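Local atomic coordinates of exodeoxyribonuclease (Neisseria meningitidis, PDB entry 4B5G), a protein that probably acts as an apurinic/apyrimidinic endonuclease in DNA repair, cutting the phosphodiester backbone with the help of magnesium or manganese ions. Residues G141-V146 against P227-K232. Residues are numbered along the deposited sequence; the frame is centred on the assembly and turned at random.
Sequences GRDIVV and PELAAK
The backbone of strand 143-147 comes nearest the short helix 227-230 where Asp143 faces Leu229, their CA atoms 5.9 Å apart. Both belong to the DNase I-like fold, a four-layered alpha/beta sandwich with two beta sheets at its centre. The strand lies in one sheet, between strands 103-109 and 217-225. The helix follows 217-225 and leads into strand 233-238, the outermost strand of the other sheet, so the contact packs this connection between the sheets against Asp143 and Val145.

Leu229 makes most of the apolar contact. Its CG stands anti to the backbone N (chi1 176°), and CD2 reaches the strand. There CD2 touches two side chains two residues apart: Asp143 CB at 3.7 Å and Val145 CG2 at 3.6 Å. The side chains of Leu229 and Val145 cross at about a right angle. Leu103 and Tyr256 also touch Leu229.

No hydrogen bond joins the two segments. The buried carboxylate of Asp143 is instead hydrogen-bonded through OD2 to the hydroxyl of Tyr256. Glu228 lies at the exposed margin. The carboxylate planes of Asp143 and Glu228 are 63° apart. Asp143 OD1 and Glu228 OE1 stay 4.8 Å apart, a like-charge approach that may slightly raise the pKa of either acid. The closest approach of these two residues is a methylene against an oxygen: Glu228 CG lies 3.3 Å from Asp143 OD1.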
loop_
_atom_site.group_PDB
_atom_site.type_symbol
_atom_site.label_atom_id
_atom_site.label_comp_id
_atom_site.label_asym_id
_atom_site.label_seq_id
_atom_site.Cartn_x
_atom_site.Cartn_y
_atom_site.Cartn_z
ATOM N N GLY A 141 -12.035 -13.990 10.170
ATOM C CA GLY A 141 -12.156 -15.279 9.517
ATOM C C GLY A 141 -12.477 -15.163 8.040
ATOM O O GLY A 141 -13.312 -15.900 7.517
ATOM N N ARG A 142 -11.811 -14.232 7.368
ATOM C CA ARG A 142 -12.032 -14.016 5.944
ATOM C C ARG A 142 -10.729 -13.670 5.232
ATOM O O ARG A 142 -9.733 -13.329 5.870
ATOM C CB ARG A 142 -13.076 -12.918 5.729
ATOM C CG ARG A 142 -12.921 -11.735 6.671
ATOM C CD ARG A 142 -14.159 -10.852 6.680
ATOM N NE ARG A 142 -14.222 -9.966 5.522
ATOM C CZ ARG A 142 -14.995 -10.174 4.461
ATOM N NH1 ARG A 142 -15.781 -11.242 4.410
ATOM N NH2 ARG A 142 -14.987 -9.313 3.453
ATOM N N ASP A 143 -10.744 -13.757 3.907
ATOM C CA ASP A 143 -9.561 -13.462 3.107
ATOM C C ASP A 143 -9.367 -11.960 2.976
ATOM O O ASP A 143 -10.206 -11.267 2.401
ATOM C CB ASP A 143 -9.677 -14.101 1.724
ATOM C CG ASP A 143 -9.798 -15.609 1.789
ATOM O OD1 ASP A 143 -9.205 -16.215 2.707
ATOM O OD2 ASP A 143 -10.489 -16.186 0.925
ATOM N N ILE A 144 -8.261 -11.458 3.511
ATOM C CA ILE A 144 -8.011 -10.024 3.506
ATOM C C ILE A 144 -6.623 -9.660 2.993
ATOM O O ILE A 144 -5.619 -10.205 3.453
ATOM C CB ILE A 144 -8.184 -9.417 4.908
ATOM C CG1 ILE A 144 -9.610 -9.637 5.420
ATOM C CG2 ILE A 144 -7.855 -7.943 4.873
ATOM C CD1 ILE A 144 -9.880 -9.015 6.773
ATOM N N VAL A 145 -6.574 -8.731 2.044
ATOM C CA VAL A 145 -5.305 -8.215 1.549
ATOM C C VAL A 145 -5.163 -6.742 1.902
ATOM O O VAL A 145 -6.009 -5.923 1.541
ATOM C CB VAL A 145 -5.187 -8.362 0.023
ATOM C CG1 VAL A 145 -3.788 -7.985 -0.439
ATOM C CG2 VAL A 145 -5.532 -9.777 -0.401
ATOM N N VAL A 146 -4.088 -6.408 2.606
ATOM C CA VAL A 146 -3.824 -5.026 2.974
ATOM C C VAL A 146 -2.659 -4.485 2.157
ATOM O O VAL A 146 -1.493 -4.712 2.485
ATOM C CB VAL A 146 -3.526 -4.877 4.476
ATOM C CG1 VAL A 146 -3.311 -3.412 4.828
ATOM C CG2 VAL A 146 -4.664 -5.456 5.298
ATOM N N PRO A 227 -3.294 -15.957 6.091
ATOM C CA PRO A 227 -2.669 -17.250 5.766
ATOM C C PRO A 227 -3.376 -18.085 4.691
ATOM O O PRO A 227 -2.714 -18.471 3.720
ATOM C CB PRO A 227 -2.670 -18.000 7.108
ATOM C CG PRO A 227 -3.490 -17.189 8.044
ATOM C CD PRO A 227 -3.493 -15.787 7.540
ATOM N N GLU A 228 -4.662 -18.382 4.875
ATOM C CA GLU A 228 -5.404 -19.220 3.931
ATOM C C GLU A 228 -5.414 -18.654 2.509
ATOM O O GLU A 228 -5.633 -19.383 1.540
ATOM C CB GLU A 228 -6.844 -19.446 4.409
ATOM C CG GLU A 228 -7.602 -18.186 4.801
ATOM C CD GLU A 228 -7.311 -17.743 6.223
ATOM O OE1 GLU A 228 -6.315 -17.019 6.423
ATOM O OE2 GLU A 228 -8.072 -18.123 7.138
ATOM N N LEU A 229 -5.182 -17.352 2.392
ATOM C CA LEU A 229 -5.092 -16.700 1.093
ATOM C C LEU A 229 -3.633 -16.542 0.678
ATOM O O LEU A 229 -3.298 -16.664 -0.501
ATOM C CB LEU A 229 -5.799 -15.342 1.123
ATOM C CG LEU A 229 -5.703 -14.489 -0.143
ATOM C CD1 LEU A 229 -6.185 -15.261 -1.353
ATOM C CD2 LEU A 229 -6.507 -13.213 0.031
ATOM N N ALA A 230 -2.774 -16.262 1.654
ATOM C CA ALA A 230 -1.335 -16.162 1.417
ATOM C C ALA A 230 -0.785 -17.424 0.763
ATOM O O ALA A 230 0.114 -17.359 -0.077
ATOM C CB ALA A 230 -0.602 -15.881 2.717
ATOM N N ALA A 231 -1.332 -18.570 1.156
ATOM C CA ALA A 231 -0.918 -19.856 0.604
ATOM C C ALA A 231 -1.348 -20.030 -0.854
ATOM O O ALA A 231 -0.915 -20.965 -1.528
ATOM C CB ALA A 231 -1.465 -20.993 1.452
ATOM N N LYS A 232 -2.203 -19.132 -1.333
ATOM C CA LYS A 232 -2.710 -19.210 -2.699
ATOM C C LYS A 232 -1.963 -18.288 -3.657
ATOM O O LYS A 232 -2.226 -18.290 -4.860
ATOM C CB LYS A 232 -4.208 -18.897 -2.734
ATOM C CG LYS A 232 -5.076 -19.897 -1.988
ATOM C CD LYS A 232 -6.551 -19.561 -2.146
ATOM C CE LYS A 232 -7.435 -20.582 -1.448
ATOM N NZ LYS A 232 -7.277 -21.942 -2.035
#